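Long-range contacts in hypothetical nigD-like protein (Bacteroides caccae, PDB 3QWN), which probably acts as an immunity protein (antitoxin) that protects the producing cell from a toxin, although its precise function has not been established: residues G141-L146 and Q179-K184; E132-F137 and D169-A174; K184-T189 and K201-G206; L112-N117 and L164-D169. One frame throughout, in Å; residues are numbered along the deposited sequence.

Contact 1: residues G141-L146 and Q179-K184; sequences GTVNML and QKITIK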
loop_
_atom_site.group_PDB
_atom_site.type_symbol
_atom_site.label_atom_id
_atom_site.label_comp_id
_atom_site.label_asym_id
_atom_site.label_seq_id
_atom_site.Cartn_x
_atom_site.Cartn_y
_atom_site.Cartn_z
ATOM N N GLY A 141 -4.529 6.313 -21.495
ATOM C CA GLY A 141 -4.532 6.558 -20.054
ATOM C C GLY A 141 -4.135 5.372 -19.192
ATOM O O GLY A 141 -4.415 5.363 -17.985
ATOM N N THR A 142 -3.471 4.369 -19.796
ATOM C CA THR A 142 -3.029 3.167 -19.093
ATOM C C THR A 142 -1.693 3.415 -18.388
ATOM O O THR A 142 -0.740 3.899 -19.008
ATOM C CB THR A 142 -2.945 1.977 -20.056
ATOM O OG1 THR A 142 -4.226 1.773 -20.663
ATOM C CG2 THR A 142 -2.470 0.694 -19.376
ATOM N N VAL A 143 -1.646 3.074 -17.083
ATOM C CA VAL A 143 -0.454 3.113 -16.241
ATOM C C VAL A 143 -0.060 1.656 -15.971
ATOM O O VAL A 143 -0.811 0.926 -15.308
ATOM C CB VAL A 143 -0.663 3.902 -14.919
ATOM C CG1 VAL A 143 0.577 3.833 -14.039
ATOM C CG2 VAL A 143 -1.064 5.348 -15.187
ATOM N N ASN A 144 1.089 1.231 -16.510
ATOM C CA ASN A 144 1.577 -0.123 -16.286
ATOM C C ASN A 144 2.468 -0.139 -15.063
ATOM O O ASN A 144 3.385 0.672 -14.951
ATOM C CB ASN A 144 2.292 -0.669 -17.507
ATOM C CG ASN A 144 1.349 -0.983 -18.631
ATOM O OD1 ASN A 144 0.527 -1.886 -18.544
ATOM N ND2 ASN A 144 1.432 -0.226 -19.713
HETATM N N MSE A 145 2.152 -1.032 -14.108
HETATM C CA MSE A 145 2.893 -1.176 -12.858
HETATM C C MSE A 145 3.384 -2.589 -12.682
HETATM O O MSE A 145 2.629 -3.535 -12.860
HETATM C CB MSE A 145 2.029 -0.783 -11.665
HETATM C CG MSE A 145 1.643 0.670 -11.643
HETATM SE SE MSE A 145 0.835 1.100 -9.955
HETATM C CE MSE A 145 0.302 2.929 -10.361
ATOM N N LEU A 146 4.656 -2.735 -12.366
ATOM C CA LEU A 146 5.261 -4.031 -12.097
ATOM C C LEU A 146 5.819 -3.989 -10.701
ATOM O O LEU A 146 6.546 -3.054 -10.369
ATOM C CB LEU A 146 6.353 -4.393 -13.119
ATOM C CG LEU A 146 7.199 -5.662 -12.849
ATOM C CD1 LEU A 146 6.320 -6.952 -12.784
ATOM C CD2 LEU A 146 8.272 -5.809 -13.915
ATOM N N GLN A 179 -10.463 12.810 -16.416
ATOM C CA GLN A 179 -9.552 11.874 -17.075
ATOM C C GLN A 179 -9.655 10.491 -16.400
ATOM O O GLN A 179 -9.511 10.395 -15.179
ATOM C CB GLN A 179 -8.120 12.447 -16.973
ATOM C CG GLN A 179 -7.036 11.751 -17.797
ATOM C CD GLN A 179 -5.660 12.309 -17.474
ATOM O OE1 GLN A 179 -5.274 12.488 -16.302
ATOM N NE2 GLN A 179 -4.879 12.591 -18.511
ATOM N N LYS A 180 -9.970 9.448 -17.201
ATOM C CA LYS A 180 -10.090 8.058 -16.752
ATOM C C LYS A 180 -8.746 7.367 -16.929
ATOM O O LYS A 180 -8.285 7.217 -18.063
ATOM C CB LYS A 180 -11.179 7.289 -17.539
ATOM C CG LYS A 180 -12.618 7.617 -17.220
ATOM C CD LYS A 180 -13.558 6.772 -18.068
ATOM C CE LYS A 180 -14.944 7.358 -18.150
ATOM N NZ LYS A 180 -15.784 6.634 -19.139
ATOM N N ILE A 181 -8.120 6.954 -15.814
ATOM C CA ILE A 181 -6.826 6.263 -15.786
ATOM C C ILE A 181 -7.068 4.766 -15.525
ATOM O O ILE A 181 -7.959 4.415 -14.754
ATOM C CB ILE A 181 -5.895 6.943 -14.728
ATOM C CG1 ILE A 181 -5.307 8.235 -15.322
ATOM C CG2 ILE A 181 -4.758 6.040 -14.234
ATOM C CD1 ILE A 181 -5.285 9.358 -14.416
ATOM N N THR A 182 -6.303 3.894 -16.203
ATOM C CA THR A 182 -6.401 2.446 -16.034
ATOM C C THR A 182 -5.070 1.919 -15.497
ATOM O O THR A 182 -4.056 1.988 -16.187
ATOM C CB THR A 182 -6.822 1.753 -17.349
ATOM O OG1 THR A 182 -8.055 2.308 -17.805
ATOM C CG2 THR A 182 -6.986 0.243 -17.184
ATOM N N ILE A 183 -5.067 1.425 -14.263
ATOM C CA ILE A 183 -3.843 0.874 -13.687
ATOM C C ILE A 183 -3.832 -0.620 -13.971
ATOM O O ILE A 183 -4.777 -1.319 -13.605
ATOM C CB ILE A 183 -3.677 1.195 -12.174
ATOM C CG1 ILE A 183 -3.614 2.734 -11.946
ATOM C CG2 ILE A 183 -2.452 0.469 -11.566
ATOM C CD1 ILE A 183 -4.360 3.168 -10.773
ATOM N N LYS A 184 -2.774 -1.095 -14.639
ATOM C CA LYS A 184 -2.572 -2.505 -14.950
ATOM C C LYS A 184 -1.356 -2.983 -14.149
ATOM O O LYS A 184 -0.219 -2.618 -14.452
ATOM C CB LYS A 184 -2.417 -2.716 -16.452
ATOM C CG LYS A 184 -3.703 -2.446 -17.212
ATOM C CD LYS A 184 -3.559 -2.809 -18.661
ATOM C CE LYS A 184 -4.778 -2.425 -19.462
ATOM N NZ LYS A 184 -4.696 -2.961 -20.832
HETATM O O HOH W 1 -4.582 -0.903 -22.507
#
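Met145, a selenomethionine, lays its SE atom against Ile183 at the tightly packed face of this strand pair, with SE 3.7 Å from Ile183 CG2. Ile183 places CG1 beside its own backbone N (chi1 -61°), which leaves CG2 as the branch that both SE and CE of Met145 touch. Further back along the strands, CG2 of Val143 slants across CG2 of Ile181 at 3.9 Å. Phe137, Tyr171 and Leu168 pack on these apolar groups from elsewhere in the chain.

The other face, carrying Thr142, Asn144, Thr182 and Lys184, is more polar and partly open to solvent. Lys184 runs fully extended, its CD 3.7 Å from Thr142 CG2. Asn144 lies alongside it, pointing the same way, with OD1 3.7 Å from Lys184 CB. At the end of the lysine, NZ donates to a bridging water at 2.7 Å, and that water donates in turn to Thr142 OG1. Both smaller polar groups have further partners, Asn140 for Thr142 and Glu136 for Asn144, which tie them to the turn and short helix that precede the strand.

Between the faces run four backbone bonds, from Thr182 N to Gly141 O at 3.0 Å through to Met145 N to Lys184 O at 2.9 Å. One face of this parallel pair turns to the apolar core between two sheets and the other away from it, consistent with the NigD-like C-terminal beta-sandwich domain.

Contact 2: residues E132-F137 and D169-A174; sequences EDLSEF and DKYADA
A chi1 of -177° and an extended chain send the carboxylate of Glu132 across to Tyr171 and Lys170, which approach from the opposite direction. Lys170 starts with CG wedged between its backbone N and carbonyl carbon (chi1 70°), which sets CG over the centre of the Tyr171 ring, 3.6 Å above the plane; a bend at chi3 (-76°) then turns NZ to the same carboxylate.

Two donors grip one oxygen. Tyr171 OH gives a 2.7 Å bond to the anti lone pair of Glu132 OE2, while Lys170 NZ meets OE2 on the syn side at 3.0 Å, 20° out of the carboxylate plane, completing a salt bridge. Weak further bonds link NZ to OE1 and to Pro83 O. This pairing would help a buried Glu132 stay ionised, and it ties down the hydroxyl end of the tyrosine, whose ring is flanked on one face by Lys170 CG. Farther from the carboxylate, Leu134 CD2 reaches Tyr171 CE1 at 4.0 Å. Tyr171 O lies near the plane of the Phe137 ring, at its edge, 4.3 Å from CZ.

Strand 127-133 hands over, through an Asx turn at Asp133, to the short helix 137-140, and the 3-10 turn after strand 158-167 packs against both, with Val143 and Met145 of strand 142-150 and Ile181 of strand 181-190 also touching Tyr171.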
loop_
_atom_site.group_PDB
_atom_site.type_symbol
_atom_site.label_atom_id
_atom_site.label_comp_id
_atom_site.label_asym_id
_atom_site.label_seq_id
_atom_site.Cartn_x
_atom_site.Cartn_y
_atom_site.Cartn_z
ATOM N N GLU A 132 7.255 1.619 -13.071
ATOM C CA GLU A 132 6.277 2.338 -13.871
ATOM C C GLU A 132 6.640 2.369 -15.359
ATOM O O GLU A 132 7.783 2.674 -15.739
ATOM C CB GLU A 132 6.160 3.773 -13.328
ATOM C CG GLU A 132 5.134 4.656 -14.008
ATOM C CD GLU A 132 5.241 6.110 -13.601
ATOM O OE1 GLU A 132 6.291 6.736 -13.879
ATOM O OE2 GLU A 132 4.271 6.626 -13.004
ATOM N N ASP A 133 5.626 2.096 -16.196
ATOM C CA ASP A 133 5.712 2.182 -17.652
ATOM C C ASP A 133 4.549 3.036 -18.130
ATOM O O ASP A 133 3.392 2.659 -17.941
ATOM C CB ASP A 133 5.739 0.802 -18.334
ATOM C CG ASP A 133 5.523 0.861 -19.839
ATOM O OD1 ASP A 133 6.174 1.697 -20.499
ATOM O OD2 ASP A 133 4.692 0.086 -20.350
ATOM N N LEU A 134 4.858 4.202 -18.721
ATOM C CA LEU A 134 3.825 5.122 -19.176
ATOM C C LEU A 134 3.731 5.171 -20.693
ATOM O O LEU A 134 3.142 6.112 -21.223
ATOM C CB LEU A 134 4.074 6.524 -18.598
ATOM C CG LEU A 134 3.998 6.660 -17.080
ATOM C CD1 LEU A 134 4.538 8.014 -16.628
ATOM C CD2 LEU A 134 2.580 6.408 -16.549
ATOM N N SER A 135 4.230 4.127 -21.395
ATOM C CA SER A 135 4.231 4.045 -22.867
ATOM C C SER A 135 2.823 4.169 -23.498
ATOM O O SER A 135 2.704 4.660 -24.623
ATOM C CB SER A 135 4.892 2.753 -23.336
ATOM O OG SER A 135 4.202 1.602 -22.882
ATOM N N GLU A 136 1.777 3.737 -22.779
ATOM C CA GLU A 136 0.393 3.792 -23.256
ATOM C C GLU A 136 -0.406 4.920 -22.590
ATOM O O GLU A 136 -1.591 5.059 -22.895
ATOM C CB GLU A 136 -0.343 2.465 -22.979
ATOM C CG GLU A 136 0.194 1.198 -23.619
ATOM C CD GLU A 136 -0.406 -0.066 -23.014
ATOM O OE1 GLU A 136 -1.654 -0.200 -22.998
ATOM O OE2 GLU A 136 0.378 -0.923 -22.546
ATOM N N PHE A 137 0.207 5.696 -21.668
ATOM C CA PHE A 137 -0.503 6.738 -20.918
ATOM C C PHE A 137 -1.098 7.850 -21.787
ATOM O O PHE A 137 -2.203 8.305 -21.480
ATOM C CB PHE A 137 0.376 7.359 -19.845
ATOM C CG PHE A 137 -0.391 8.182 -18.832
ATOM C CD1 PHE A 137 -1.263 7.580 -17.941
ATOM C CD2 PHE A 137 -0.222 9.560 -18.757
ATOM C CE1 PHE A 137 -1.964 8.340 -16.997
ATOM C CE2 PHE A 137 -0.919 10.320 -17.808
ATOM C CZ PHE A 137 -1.786 9.705 -16.937
ATOM N N ASP A 169 -1.438 10.153 -6.738
ATOM C CA ASP A 169 -1.562 11.611 -6.874
ATOM C C ASP A 169 -0.851 12.153 -8.124
ATOM O O ASP A 169 -1.351 13.109 -8.731
ATOM C CB ASP A 169 -1.036 12.309 -5.609
ATOM C CG ASP A 169 -1.671 11.782 -4.332
ATOM O OD1 ASP A 169 -2.919 11.839 -4.215
ATOM O OD2 ASP A 169 -0.934 11.239 -3.483
ATOM N N LYS A 170 0.262 11.511 -8.542
ATOM C CA LYS A 170 1.061 11.910 -9.706
ATOM C C LYS A 170 0.318 11.752 -11.048
ATOM O O LYS A 170 0.793 12.255 -12.072
ATOM C CB LYS A 170 2.403 11.145 -9.748
ATOM C CG LYS A 170 2.349 9.645 -10.080
ATOM C CD LYS A 170 3.750 9.044 -10.280
ATOM C CE LYS A 170 4.328 9.441 -11.615
ATOM N NZ LYS A 170 5.708 8.921 -11.801
ATOM N N TYR A 171 -0.822 11.065 -11.047
ATOM C CA TYR A 171 -1.595 10.807 -12.270
ATOM C C TYR A 171 -2.740 11.810 -12.437
ATOM O O TYR A 171 -3.287 11.942 -13.537
ATOM C CB TYR A 171 -2.110 9.351 -12.281
ATOM C CG TYR A 171 -0.988 8.343 -12.133
ATOM C CD1 TYR A 171 0.049 8.281 -13.062
ATOM C CD2 TYR A 171 -0.926 7.497 -11.030
ATOM C CE1 TYR A 171 1.112 7.391 -12.906
ATOM C CE2 TYR A 171 0.128 6.596 -10.867
ATOM C CZ TYR A 171 1.147 6.550 -11.804
ATOM O OH TYR A 171 2.178 5.658 -11.660
ATOM N N ALA A 172 -3.075 12.535 -11.354
ATOM C CA ALA A 172 -4.107 13.564 -11.368
ATOM C C ALA A 172 -3.598 14.798 -12.107
ATOM O O ALA A 172 -2.477 15.259 -11.852
ATOM C CB ALA A 172 -4.511 13.921 -9.944
ATOM N N ASP A 173 -4.405 15.290 -13.067
ATOM C CA ASP A 173 -4.089 16.484 -13.849
ATOM C C ASP A 173 -5.198 17.515 -13.628
ATOM O O ASP A 173 -6.342 17.306 -14.044
ATOM C CB ASP A 173 -3.893 16.149 -15.344
ATOM C CG ASP A 173 -3.194 17.217 -16.176
ATOM O OD1 ASP A 173 -2.899 18.311 -15.629
ATOM O OD2 ASP A 173 -2.935 16.959 -17.368
ATOM N N ALA A 174 -4.854 18.603 -12.915
ATOM C CA ALA A 174 -5.765 19.699 -12.581
ATOM C C ALA A 174 -6.286 20.418 -13.841
ATOM O O ALA A 174 -7.448 20.832 -13.860
ATOM C CB ALA A 174 -5.068 20.692 -11.662
#

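Contact 3: residues K184-T189 and K201-G206; sequences KFKYYT and KYCNPG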
loop_
_atom_site.group_PDB
_atom_site.type_symbol
_atom_site.label_atom_id
_atom_site.label_comp_id
_atom_site.label_asym_id
_atom_site.label_seq_id
_atom_site.Cartn_x
_atom_site.Cartn_y
_atom_site.Cartn_z
ATOM N N LYS A 184 -2.774 -1.095 -14.639
ATOM C CA LYS A 184 -2.572 -2.505 -14.950
ATOM C C LYS A 184 -1.356 -2.983 -14.149
ATOM O O LYS A 184 -0.219 -2.618 -14.452
ATOM C CB LYS A 184 -2.417 -2.716 -16.452
ATOM C CG LYS A 184 -3.703 -2.446 -17.212
ATOM C CD LYS A 184 -3.559 -2.809 -18.661
ATOM C CE LYS A 184 -4.778 -2.425 -19.462
ATOM N NZ LYS A 184 -4.696 -2.961 -20.832
ATOM N N PHE A 185 -1.617 -3.742 -13.085
ATOM C CA PHE A 185 -0.607 -4.219 -12.152
ATOM C C PHE A 185 -0.169 -5.658 -12.446
ATOM O O PHE A 185 -0.996 -6.562 -12.530
ATOM C CB PHE A 185 -1.124 -4.096 -10.698
ATOM C CG PHE A 185 -0.192 -4.640 -9.642
ATOM C CD1 PHE A 185 0.940 -3.927 -9.253
ATOM C CD2 PHE A 185 -0.444 -5.868 -9.036
ATOM C CE1 PHE A 185 1.800 -4.439 -8.282
ATOM C CE2 PHE A 185 0.416 -6.373 -8.051
ATOM C CZ PHE A 185 1.531 -5.652 -7.683
ATOM N N LYS A 186 1.156 -5.850 -12.578
ATOM C CA LYS A 186 1.822 -7.135 -12.786
ATOM C C LYS A 186 2.735 -7.442 -11.605
ATOM O O LYS A 186 3.220 -6.525 -10.934
ATOM C CB LYS A 186 2.631 -7.131 -14.085
ATOM C CG LYS A 186 1.807 -7.412 -15.333
ATOM C CD LYS A 186 2.665 -7.371 -16.593
ATOM C CE LYS A 186 1.840 -7.214 -17.846
ATOM N NZ LYS A 186 2.657 -7.396 -19.078
ATOM N N TYR A 187 2.977 -8.725 -11.349
ATOM C CA TYR A 187 3.837 -9.161 -10.233
ATOM C C TYR A 187 4.281 -10.595 -10.481
ATOM O O TYR A 187 3.546 -11.365 -11.119
ATOM C CB TYR A 187 3.094 -9.049 -8.862
ATOM C CG TYR A 187 1.948 -10.035 -8.692
ATOM C CD1 TYR A 187 0.747 -9.874 -9.383
ATOM C CD2 TYR A 187 2.072 -11.142 -7.852
ATOM C CE1 TYR A 187 -0.294 -10.797 -9.253
ATOM C CE2 TYR A 187 1.043 -12.080 -7.730
ATOM C CZ TYR A 187 -0.143 -11.896 -8.416
ATOM O OH TYR A 187 -1.175 -12.796 -8.216
ATOM N N TYR A 188 5.466 -10.951 -9.980
ATOM C CA TYR A 188 5.968 -12.313 -10.108
ATOM C C TYR A 188 5.469 -13.139 -8.950
ATOM O O TYR A 188 5.461 -12.673 -7.810
ATOM C CB TYR A 188 7.495 -12.341 -10.213
ATOM C CG TYR A 188 8.001 -11.999 -11.604
ATOM C CD1 TYR A 188 7.939 -10.693 -12.091
ATOM C CD2 TYR A 188 8.563 -12.975 -12.426
ATOM C CE1 TYR A 188 8.427 -10.366 -13.353
ATOM C CE2 TYR A 188 9.025 -12.665 -13.709
ATOM C CZ TYR A 188 8.957 -11.354 -14.171
ATOM O OH TYR A 188 9.416 -10.988 -15.426
ATOM N N THR A 189 5.013 -14.342 -9.252
ATOM C CA THR A 189 4.447 -15.310 -8.307
ATOM C C THR A 189 4.848 -16.721 -8.743
ATOM O O THR A 189 5.350 -16.897 -9.855
ATOM C CB THR A 189 2.904 -15.124 -8.245
ATOM O OG1 THR A 189 2.378 -15.795 -7.092
ATOM C CG2 THR A 189 2.192 -15.550 -9.531
ATOM N N LYS A 201 -2.817 -11.238 -14.090
ATOM C CA LYS A 201 -4.134 -11.448 -13.460
ATOM C C LYS A 201 -4.905 -10.132 -13.242
ATOM O O LYS A 201 -6.099 -10.088 -13.506
ATOM C CB LYS A 201 -3.933 -12.171 -12.100
ATOM C CG LYS A 201 -5.195 -12.454 -11.320
ATOM C CD LYS A 201 -4.932 -13.218 -10.027
ATOM C CE LYS A 201 -6.245 -13.461 -9.297
ATOM N NZ LYS A 201 -6.152 -14.581 -8.326
ATOM N N TYR A 202 -4.227 -9.073 -12.761
ATOM C CA TYR A 202 -4.853 -7.790 -12.422
ATOM C C TYR A 202 -4.717 -6.720 -13.551
ATOM O O TYR A 202 -4.912 -5.519 -13.302
ATOM C CB TYR A 202 -4.303 -7.294 -11.067
ATOM C CG TYR A 202 -4.558 -8.295 -9.948
ATOM C CD1 TYR A 202 -5.855 -8.604 -9.541
ATOM C CD2 TYR A 202 -3.501 -8.948 -9.309
ATOM C CE1 TYR A 202 -6.097 -9.566 -8.559
ATOM C CE2 TYR A 202 -3.732 -9.898 -8.308
ATOM C CZ TYR A 202 -5.034 -10.199 -7.930
ATOM O OH TYR A 202 -5.284 -11.131 -6.936
ATOM N N CYS A 203 -4.445 -7.181 -14.800
ATOM C CA CYS A 203 -4.296 -6.357 -16.000
ATOM C C CYS A 203 -5.545 -6.403 -16.859
ATOM O O CYS A 203 -5.708 -5.554 -17.736
ATOM C CB CYS A 203 -3.093 -6.808 -16.811
ATOM S SG CYS A 203 -1.513 -6.470 -16.030
ATOM N N ASN A 204 -6.385 -7.437 -16.665
ATOM C CA ASN A 204 -7.581 -7.629 -17.465
ATOM C C ASN A 204 -8.832 -7.535 -16.580
ATOM O O ASN A 204 -9.084 -8.447 -15.780
ATOM C CB ASN A 204 -7.504 -8.963 -18.218
ATOM C CG ASN A 204 -6.143 -9.198 -18.846
ATOM O OD1 ASN A 204 -5.752 -8.571 -19.832
ATOM N ND2 ASN A 204 -5.349 -10.041 -18.226
ATOM N N PRO A 205 -9.593 -6.403 -16.653
ATOM C CA PRO A 205 -9.400 -5.222 -17.532
ATOM C C PRO A 205 -8.465 -4.142 -16.952
ATOM O O PRO A 205 -8.148 -3.179 -17.640
ATOM C CB PRO A 205 -10.821 -4.670 -17.647
ATOM C CG PRO A 205 -11.423 -4.943 -16.282
ATOM C CD PRO A 205 -10.805 -6.253 -15.814
ATOM N N GLY A 206 -8.040 -4.316 -15.707
ATOM C CA GLY A 206 -7.213 -3.372 -14.968
ATOM C C GLY A 206 -8.069 -2.575 -14.008
ATOM O O GLY A 206 -9.289 -2.729 -14.006
HETATM O O HOH W 2 -5.018 -5.625 -20.642
HETATM O O HOH W 3 -1.405 -8.967 -12.151
#
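Tyr187 brings the rim of its ring against that of Tyr202, CE1 lying 3.7 Å from Tyr202 CE2. The planes are 26° apart, and the rings meet rim to rim without stacking, with CE1 at the edge of the Tyr202 ring. Tyr187 reaches this spot because its CG stands between the backbone N and the carbonyl carbon (chi1 68°). A face of Tyr202 is occupied by its own neighbour, Lys201, whose CG is 4.0 Å above the ring centre. Phe185 adds a looser apolar touch, CD2 to Tyr202 CD2 at 4.3 Å.

Beyond the rings the contact is made by Cys203. Its SG nestles against Lys186 CG at 3.5 Å and comes equally near the carbonyl O of Phe185. The shaft of Lys184 passes Cys203 O, with CD 3.6 Å from it.

No direct hydrogen bond joins the two segments; the polar links run through water, alongside the packing. One water accepts from Lys184 NZ at 2.7 Å and donates to Cys203 O. Another accepts from Tyr202 N at 2.9 Å and appears to donate to Phe185 O, though that last distance is short enough to be doubtful. The chain turns a corner through 201-205, with a cis peptide before Pro205, so the arrangement is that of a beta hairpin whose second, outermost strand is interrupted and bridged by water in place of regular pairing.

Contact 4: residues L112-N117 and L164-D169; sequences LNMILN and LSVPLD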
loop_
_atom_site.group_PDB
_atom_site.type_symbol
_atom_site.label_atom_id
_atom_site.label_comp_id
_atom_site.label_asym_id
_atom_site.label_seq_id
_atom_site.Cartn_x
_atom_site.Cartn_y
_atom_site.Cartn_z
ATOM N N LEU A 112 -3.399 2.661 -4.493
ATOM C CA LEU A 112 -3.622 1.306 -4.962
ATOM C C LEU A 112 -3.157 0.433 -3.772
ATOM O O LEU A 112 -1.960 0.326 -3.536
ATOM C CB LEU A 112 -2.900 0.989 -6.295
ATOM C CG LEU A 112 -2.959 -0.494 -6.737
ATOM C CD1 LEU A 112 -4.354 -0.882 -7.241
ATOM C CD2 LEU A 112 -1.869 -0.826 -7.759
ATOM N N ASN A 113 -4.106 -0.084 -2.960
ATOM C CA ASN A 113 -3.781 -0.861 -1.757
ATOM C C ASN A 113 -3.711 -2.345 -2.036
ATOM O O ASN A 113 -4.417 -2.848 -2.895
ATOM C CB ASN A 113 -4.785 -0.603 -0.631
ATOM C CG ASN A 113 -5.149 0.838 -0.535
ATOM O OD1 ASN A 113 -4.391 1.624 -0.049
ATOM N ND2 ASN A 113 -6.221 1.243 -1.169
HETATM N N MSE A 114 -2.825 -3.022 -1.342
HETATM C CA MSE A 114 -2.681 -4.446 -1.506
HETATM C C MSE A 114 -2.096 -5.068 -0.284
HETATM O O MSE A 114 -1.268 -4.461 0.413
HETATM C CB MSE A 114 -1.863 -4.853 -2.764
HETATM C CG MSE A 114 -0.364 -4.584 -2.700
HETATM SE SE MSE A 114 0.445 -4.741 -4.511
HETATM C CE MSE A 114 -0.331 -3.126 -5.288
ATOM N N ILE A 115 -2.562 -6.304 -0.045
ATOM C CA ILE A 115 -2.093 -7.213 0.985
ATOM C C ILE A 115 -1.384 -8.330 0.239
ATOM O O ILE A 115 -1.981 -8.985 -0.623
ATOM C CB ILE A 115 -3.225 -7.731 1.887
ATOM C CG1 ILE A 115 -4.000 -6.568 2.539
ATOM C CG2 ILE A 115 -2.656 -8.696 2.915
ATOM C CD1 ILE A 115 -5.257 -7.010 3.344
ATOM N N LEU A 116 -0.103 -8.515 0.540
ATOM C CA LEU A 116 0.690 -9.565 -0.081
ATOM C C LEU A 116 0.982 -10.666 0.902
ATOM O O LEU A 116 1.023 -10.427 2.105
ATOM C CB LEU A 116 2.026 -9.005 -0.620
ATOM C CG LEU A 116 1.985 -7.789 -1.553
ATOM C CD1 LEU A 116 3.394 -7.347 -1.899
ATOM C CD2 LEU A 116 1.174 -8.080 -2.835
ATOM N N ASN A 117 1.192 -11.874 0.395
ATOM C CA ASN A 117 1.673 -12.974 1.215
ATOM C C ASN A 117 3.050 -13.334 0.702
ATOM O O ASN A 117 3.259 -13.528 -0.505
ATOM C CB ASN A 117 0.752 -14.204 1.283
ATOM C CG ASN A 117 1.234 -15.159 2.351
ATOM O OD1 ASN A 117 1.140 -14.884 3.564
ATOM N ND2 ASN A 117 1.907 -16.227 1.921
ATOM N N LEU A 164 1.091 -2.714 1.144
ATOM C CA LEU A 164 1.514 -1.638 0.252
ATOM C C LEU A 164 0.356 -0.677 -0.054
ATOM O O LEU A 164 -0.762 -1.109 -0.263
ATOM C CB LEU A 164 2.049 -2.229 -1.079
ATOM C CG LEU A 164 3.530 -2.620 -1.143
ATOM C CD1 LEU A 164 3.833 -3.883 -0.322
ATOM C CD2 LEU A 164 3.933 -2.850 -2.547
ATOM N N SER A 165 0.639 0.620 -0.107
ATOM C CA SER A 165 -0.311 1.657 -0.494
ATOM C C SER A 165 0.418 2.491 -1.508
ATOM O O SER A 165 1.316 3.251 -1.136
ATOM C CB SER A 165 -0.774 2.477 0.707
ATOM O OG SER A 165 -2.026 2.046 1.211
ATOM N N VAL A 166 0.171 2.227 -2.794
ATOM C CA VAL A 166 0.836 2.924 -3.887
ATOM C C VAL A 166 0.149 4.290 -4.111
ATOM O O VAL A 166 -1.006 4.297 -4.563
ATOM C CB VAL A 166 0.866 2.087 -5.203
ATOM C CG1 VAL A 166 1.708 2.781 -6.260
ATOM C CG2 VAL A 166 1.373 0.672 -4.959
ATOM N N PRO A 167 0.838 5.442 -3.852
ATOM C CA PRO A 167 0.206 6.765 -4.107
ATOM C C PRO A 167 -0.088 7.016 -5.586
ATOM O O PRO A 167 0.760 6.742 -6.427
ATOM C CB PRO A 167 1.241 7.764 -3.574
ATOM C CG PRO A 167 2.537 7.025 -3.605
ATOM C CD PRO A 167 2.210 5.592 -3.316
ATOM N N LEU A 168 -1.283 7.537 -5.901
ATOM C CA LEU A 168 -1.695 7.768 -7.289
ATOM C C LEU A 168 -1.923 9.260 -7.611
ATOM O O LEU A 168 -2.478 9.588 -8.663
ATOM C CB LEU A 168 -2.974 6.956 -7.610
ATOM C CG LEU A 168 -2.969 5.465 -7.324
ATOM C CD1 LEU A 168 -4.377 4.893 -7.465
ATOM C CD2 LEU A 168 -1.972 4.734 -8.195
ATOM N N ASP A 169 -1.438 10.153 -6.738
ATOM C CA ASP A 169 -1.562 11.611 -6.874
ATOM C C ASP A 169 -0.851 12.153 -8.124
ATOM O O ASP A 169 -1.351 13.109 -8.731
ATOM C CB ASP A 169 -1.036 12.309 -5.609
ATOM C CG ASP A 169 -1.671 11.782 -4.332
ATOM O OD1 ASP A 169 -2.919 11.839 -4.215
ATOM O OD2 ASP A 169 -0.934 11.239 -3.483
#
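The flat carboxamide of Asn113 is engaged at its oxygen by Ser165, whose OG donates to OD1 at 2.7 Å in the carbonyl plane. Across the two strands, the side-chain link on this face is that one in-plane bond. A chi1 of -41° swings the amide to the serine, and the chi1 of Ser165 (-98°), away from a staggered position, lets OG reach both OD1 and Arg54. Arg54 reinforces the pair from outside, donating to both oxygens, while the backbone O atoms of Trp106 and Gly108 take weak bonds from Asn113 ND2. These buried polar atoms are therefore well supplied with partners.

The reverse face is wholly apolar. Met114, a selenomethionine, sets CG 3.7 Å from Leu164 CB and, bent at chi3 (71°), directs CE to Val166 CG2 at 4.2 Å. Leu116 CD1 meets Leu164 CD1 at 3.8 Å, and Leu112 CB packs on Val166 CB at 4.1 Å. Leu168, just past the strand, leans back over Leu112.

Four backbone bonds hold the register, among them Leu112 N to Val166 O at 2.9 Å and Leu164 N to Met114 O at 3.0 Å. The leucine-rich face looks to Met145 and Leu147 of the facing sheet, whereas Asn113 and Ser165 touch Phe14 of strand 13-19: an antiparallel pair of a beta sandwich, with its polar side turned to the OB-like N-terminal part.

Contacts 1, 2 and 3 gather at one sheet, in which strands 127-133, 142-150, 181-190 and 196-209 lie in that order; contact 4 belongs to the antiparallel sheet that packs against it. Contacts 1 and 2 have centres about 7 Å apart, contacts 1 and 3 about 11 Å, sharing Lys184, and contacts 1 and 4 about 14 Å. Contacts 2 and 4 share Asp169, where strand 158-167 passes into the 3-10 turn. Along the chain, contacts 1, 2 and 4 interleave, whereas contact 3 comes last. Leu112 and Leu168 of contact 4 press on Met145 and Ile183 of contact 1, and Met114 on Phe185 of contact 3, joining both sheets into one sandwich core.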